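Local coordinates for protein PatF (Prochloron didemni, PDB 4BG2) that probably serves as a prenyltransferase or prenyltransferase-like protein in the making of the patellamide cyanobactins, at residues 240-246 with 280-286; 52-58 with 294-298. All coordinates share one frame; numbering follows the deposited sequence.

Interaction 1. Residues 240-246 with 280-286; sequences EPILFFY and AIAVTET
The carboxylate of E240 grips the start of the short helix about 285-288 by both oxygens. OE1 accepts the T286 backbone N at 3.2 Å in an almost straight bond, on its syn side, and OE2 turns its syn lone pair to T286 OG1. The first torsion sets CG between the backbone N and the carbonyl carbon (chi1 60°), and from there the chain runs out extended, crossing T284 at about a right angle. A water completes the junction: it donates to E240 OE1 and P241 O and accepts from E285 N, 2.7 Å away. T284 is the N-cap residue, its OG1 bonded to E287 N.

Beyond this junction the strands pair antiparallel. L243 with V283 and F245 with I281 are hydrogen-bonded pairs; F244 with A282 and Y246 with A280 are non-hydrogen-bonded. Each of the latter sets a methyl over an aromatic face: A282 CB lies 3.7 Å from the F244 ring centroid, and A280 CB lies 3.5 Å from that of Y246, almost on the ring normal. F244 has CG anti to its own carbonyl carbon (chi1 -88°), which turns a face of the ring to the A282 methyl. On the other sheet face F245 meets V283 differently, CE2 at its ring edge touching CG1 at 3.7 Å.

F233 and Y299 also meet F244, and E51 binds Y246 OH, on the barrel's inner face. L243 and F245 instead pack outward on helix 218-223, while strands 229-233 and 295-303 flank the pair.

Interaction 2. Residues 52-58 with 294-298; sequences SSCQVEG and ENFCF
V56 lies over one face of the F296 ring, its CB 4.0 Å from the centroid and displaced toward the rim, in a CH-pi contact. The two side chains run side by side and point the same way. They belong to the first and last strands of a closed ten-stranded antiparallel barrel, consistent with the PT barrel of ABBA prenyltransferases, and this seam closes the cylinder. F296 places CG between its backbone N and carbonyl carbon (chi1 62°), swinging the ring toward the partner strand so that CE1 reaches V56 CG1 and CZ reaches V56 CG2, each at 3.8 Å. With an alanine in place of F296, V56 is likely to lose the ring face its CB and methyls rest on, opening a gap on the barrel wall near N260, which touches both residues.

V56 with F296 and C54 with F298 are hydrogen-bonded pairs. V56 N donates to F296 O at 2.8 Å, while C54 N to F298 O and F298 N to C54 O are both 3.0 Å. On this face C54, V56 and F298 all pack on I266 of helix 261-272. The opposite face carries Q55, which touches R65 of strand 60-70; R65 also binds S53 OG.

At the far end the polar groups are held from outside the pair. E287 accepts both E294 N and N295 ND2 through its carboxylate, and N260 donates to E294 OE1. N295 OD1 lies 3.1 Å from E57 CG, a packing contact. The pairing finishes at G58, whose positive phi of 64° suits glycine; its N donates to E294 O at 2.8 Å, and its CA lies 3.4 Å from E294 OE1.

From the N terminus, residues 52-58 come first, on the opening strand of the barrel, and meet their partner only at 294-298. Interaction 2 thus closes the long loop that spans nearly the whole barrel. Interaction 1 closes a shorter loop, 240-246 to 280-286, lying wholly within it; this loop carries helices 253-256 and 261-272. The two contacts do not cross, and a short helix, 285-288, leads from one to the other. In the sheet strand 276-284 lies beside 295-303, with A282 N 2.8 Å from C297 O in a probable hydrogen bond and I281 CD1 packed against F298 CD2. Together they join four consecutive strands, 242-247, 276-284, 295-303 and 48-57, the last pair being the seam.

Interaction 1. Residues 240-246 with 280-286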
# COMPACT_ATOMS: atom_id res chain seq x y z
N GLU A 240 -9.81 14.28 -2.35
CA GLU A 240 -9.35 14.00 -3.70
C GLU A 240 -8.54 12.72 -3.63
O GLU A 240 -8.01 12.39 -2.59
CB GLU A 240 -8.55 15.17 -4.31
CG GLU A 240 -7.29 15.60 -3.58
CD GLU A 240 -6.55 16.73 -4.34
OE1 GLU A 240 -5.87 16.48 -5.37
OE2 GLU A 240 -6.62 17.88 -3.87
N PRO A 241 -8.50 11.96 -4.74
CA PRO A 241 -7.75 10.74 -4.70
C PRO A 241 -6.26 10.95 -4.44
O PRO A 241 -5.71 11.98 -4.80
CB PRO A 241 -7.95 10.16 -6.11
CG PRO A 241 -8.26 11.36 -6.98
CD PRO A 241 -9.06 12.24 -6.09
N ILE A 242 -5.61 9.93 -3.90
CA ILE A 242 -4.17 9.86 -3.88
C ILE A 242 -3.71 9.04 -5.09
O ILE A 242 -4.25 7.97 -5.35
CB ILE A 242 -3.64 9.34 -2.53
CG1 ILE A 242 -2.12 9.31 -2.53
CG2 ILE A 242 -4.19 7.96 -2.20
CD1 ILE A 242 -1.56 9.32 -1.14
N LEU A 243 -2.80 9.61 -5.87
CA LEU A 243 -2.36 9.02 -7.12
C LEU A 243 -1.08 8.30 -6.86
O LEU A 243 -0.27 8.79 -6.10
CB LEU A 243 -2.14 10.08 -8.22
CG LEU A 243 -3.25 11.11 -8.42
CD1 LEU A 243 -2.91 12.07 -9.58
CD2 LEU A 243 -4.59 10.44 -8.69
N PHE A 244 -0.90 7.14 -7.47
CA PHE A 244 0.29 6.35 -7.27
C PHE A 244 0.93 6.20 -8.64
O PHE A 244 0.26 5.82 -9.59
CB PHE A 244 -0.05 4.94 -6.76
CG PHE A 244 -0.16 4.82 -5.28
CD1 PHE A 244 -1.17 5.47 -4.58
CD2 PHE A 244 0.69 3.95 -4.57
CE1 PHE A 244 -1.29 5.30 -3.18
CE2 PHE A 244 0.56 3.79 -3.20
CZ PHE A 244 -0.43 4.46 -2.51
N PHE A 245 2.24 6.43 -8.71
CA PHE A 245 3.01 6.25 -9.93
C PHE A 245 4.10 5.21 -9.67
O PHE A 245 5.05 5.53 -8.96
CB PHE A 245 3.63 7.59 -10.34
CG PHE A 245 2.62 8.69 -10.48
CD1 PHE A 245 1.93 8.85 -11.67
CD2 PHE A 245 2.36 9.54 -9.43
CE1 PHE A 245 0.99 9.86 -11.81
CE2 PHE A 245 1.42 10.54 -9.55
CZ PHE A 245 0.74 10.71 -10.74
N TYR A 246 3.96 4.01 -10.24
CA TYR A 246 4.90 2.90 -10.03
C TYR A 246 5.98 2.85 -11.12
O TYR A 246 5.69 2.91 -12.30
CB TYR A 246 4.16 1.54 -9.96
CG TYR A 246 3.70 1.15 -8.52
CD1 TYR A 246 4.57 0.43 -7.68
CD2 TYR A 246 2.45 1.47 -8.02
CE1 TYR A 246 4.20 0.06 -6.38
CE2 TYR A 246 2.07 1.11 -6.71
CZ TYR A 246 2.96 0.41 -5.89
OH TYR A 246 2.64 0.02 -4.58
N ALA A 280 7.38 3.68 -5.88
CA ALA A 280 6.19 4.41 -6.23
C ALA A 280 6.13 5.69 -5.46
O ALA A 280 6.49 5.75 -4.30
CB ALA A 280 4.94 3.57 -5.96
N ILE A 281 5.65 6.73 -6.13
CA ILE A 281 5.34 7.96 -5.49
C ILE A 281 3.83 8.09 -5.40
O ILE A 281 3.13 7.94 -6.38
CB ILE A 281 5.91 9.16 -6.27
CG1 ILE A 281 7.42 9.00 -6.42
CG2 ILE A 281 5.57 10.47 -5.55
CD1 ILE A 281 8.18 8.95 -5.11
N ALA A 282 3.35 8.40 -4.20
CA ALA A 282 1.93 8.63 -3.96
C ALA A 282 1.75 10.08 -3.59
O ALA A 282 2.38 10.58 -2.64
CB ALA A 282 1.42 7.72 -2.84
N VAL A 283 0.89 10.76 -4.35
CA VAL A 283 0.75 12.20 -4.28
C VAL A 283 -0.63 12.61 -4.81
O VAL A 283 -1.18 11.94 -5.66
CB VAL A 283 1.94 12.88 -5.03
CG1 VAL A 283 1.94 12.54 -6.51
CG2 VAL A 283 1.95 14.38 -4.83
N THR A 284 -1.21 13.68 -4.29
CA THR A 284 -2.46 14.20 -4.84
C THR A 284 -2.20 15.05 -6.10
O THR A 284 -1.11 15.58 -6.29
CB THR A 284 -3.21 15.08 -3.84
OG1 THR A 284 -2.42 16.21 -3.54
CG2 THR A 284 -3.55 14.31 -2.55
N GLU A 285 -3.22 15.17 -6.94
CA GLU A 285 -3.19 16.08 -8.09
C GLU A 285 -2.73 17.47 -7.67
O GLU A 285 -1.84 18.05 -8.29
CB GLU A 285 -4.60 16.20 -8.69
CG GLU A 285 -4.63 16.85 -10.07
CD GLU A 285 -6.03 16.93 -10.64
OE1 GLU A 285 -7.02 16.83 -9.87
OE2 GLU A 285 -6.16 17.09 -11.86
N THR A 286 -3.36 17.98 -6.60
CA THR A 286 -3.07 19.31 -6.05
C THR A 286 -1.59 19.47 -5.69
O THR A 286 -0.99 20.47 -5.99
CB THR A 286 -3.91 19.55 -4.77
OG1 THR A 286 -5.29 19.63 -5.12
CG2 THR A 286 -3.47 20.84 -4.05
O HOH W 1 -5.55 13.96 -6.47

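Interaction 2. Residues 52-58 with 294-298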
# COMPACT_ATOMS: atom_id res chain seq x y z
N SER A 52 8.27 -0.95 1.91
CA SER A 52 8.46 0.06 2.94
C SER A 52 8.14 1.45 2.35
O SER A 52 8.27 1.66 1.15
CB SER A 52 9.91 0.04 3.45
OG SER A 52 10.34 -1.26 3.85
N SER A 53 7.80 2.40 3.19
CA SER A 53 7.59 3.76 2.70
C SER A 53 7.86 4.82 3.76
O SER A 53 8.00 4.52 4.97
CB SER A 53 6.18 3.88 2.15
OG SER A 53 5.21 3.68 3.17
N CYS A 54 7.95 6.05 3.29
CA CYS A 54 8.06 7.22 4.14
C CYS A 54 7.02 8.21 3.72
O CYS A 54 6.94 8.58 2.54
CB CYS A 54 9.44 7.85 4.03
SG CYS A 54 10.77 6.78 4.59
N GLN A 55 6.19 8.62 4.66
CA GLN A 55 5.24 9.70 4.41
C GLN A 55 5.94 10.99 4.78
O GLN A 55 6.39 11.16 5.92
CB GLN A 55 3.98 9.54 5.23
CG GLN A 55 2.94 10.63 5.02
CD GLN A 55 1.60 10.21 5.60
OE1 GLN A 55 1.42 10.20 6.82
NE2 GLN A 55 0.67 9.85 4.73
N VAL A 56 6.02 11.90 3.81
CA VAL A 56 6.67 13.18 4.02
C VAL A 56 5.65 14.30 4.08
O VAL A 56 4.73 14.38 3.25
CB VAL A 56 7.68 13.45 2.89
CG1 VAL A 56 8.28 14.84 3.05
CG2 VAL A 56 8.77 12.37 2.89
N GLU A 57 5.86 15.21 5.03
CA GLU A 57 4.97 16.36 5.19
C GLU A 57 5.83 17.58 5.53
O GLU A 57 6.16 17.82 6.70
CB GLU A 57 3.93 16.06 6.28
CG GLU A 57 2.53 16.51 5.93
CD GLU A 57 1.49 16.08 6.94
OE1 GLU A 57 1.29 16.84 7.92
OE2 GLU A 57 0.86 15.00 6.75
N GLY A 58 6.24 18.29 4.49
CA GLY A 58 7.19 19.37 4.65
C GLY A 58 8.53 18.83 5.13
O GLY A 58 9.21 18.09 4.41
N GLU A 294 6.24 18.48 -1.46
CA GLU A 294 6.40 18.66 -0.02
C GLU A 294 5.58 17.62 0.76
O GLU A 294 5.95 17.25 1.88
CB GLU A 294 5.97 20.07 0.37
CG GLU A 294 6.90 21.18 -0.13
CD GLU A 294 8.12 21.46 0.78
OE1 GLU A 294 8.33 20.80 1.84
OE2 GLU A 294 8.90 22.36 0.41
N ASN A 295 4.46 17.20 0.18
CA ASN A 295 3.52 16.31 0.81
C ASN A 295 3.26 15.12 -0.10
O ASN A 295 2.61 15.25 -1.14
CB ASN A 295 2.23 17.05 1.11
CG ASN A 295 2.44 18.22 2.05
OD1 ASN A 295 2.76 18.03 3.22
ND2 ASN A 295 2.29 19.44 1.54
N PHE A 296 3.79 13.97 0.30
CA PHE A 296 3.77 12.78 -0.55
C PHE A 296 4.22 11.58 0.23
O PHE A 296 4.76 11.71 1.33
CB PHE A 296 4.69 12.95 -1.79
CG PHE A 296 6.13 13.14 -1.45
CD1 PHE A 296 6.61 14.40 -1.09
CD2 PHE A 296 7.01 12.07 -1.47
CE1 PHE A 296 7.94 14.57 -0.75
CE2 PHE A 296 8.34 12.24 -1.12
CZ PHE A 296 8.80 13.50 -0.78
N CYS A 297 4.01 10.41 -0.35
CA CYS A 297 4.53 9.16 0.17
C CYS A 297 5.44 8.52 -0.84
O CYS A 297 5.13 8.50 -2.02
CB CYS A 297 3.39 8.20 0.45
SG CYS A 297 2.55 8.58 1.97
N PHE A 298 6.56 7.99 -0.38
CA PHE A 298 7.56 7.35 -1.23
C PHE A 298 7.67 5.86 -0.81
O PHE A 298 8.07 5.55 0.30
CB PHE A 298 8.86 8.09 -1.02
CG PHE A 298 9.91 7.84 -2.07
CD1 PHE A 298 10.25 6.56 -2.46
CD2 PHE A 298 10.61 8.91 -2.61
CE1 PHE A 298 11.25 6.34 -3.41
CE2 PHE A 298 11.62 8.70 -3.55
CZ PHE A 298 11.93 7.41 -3.96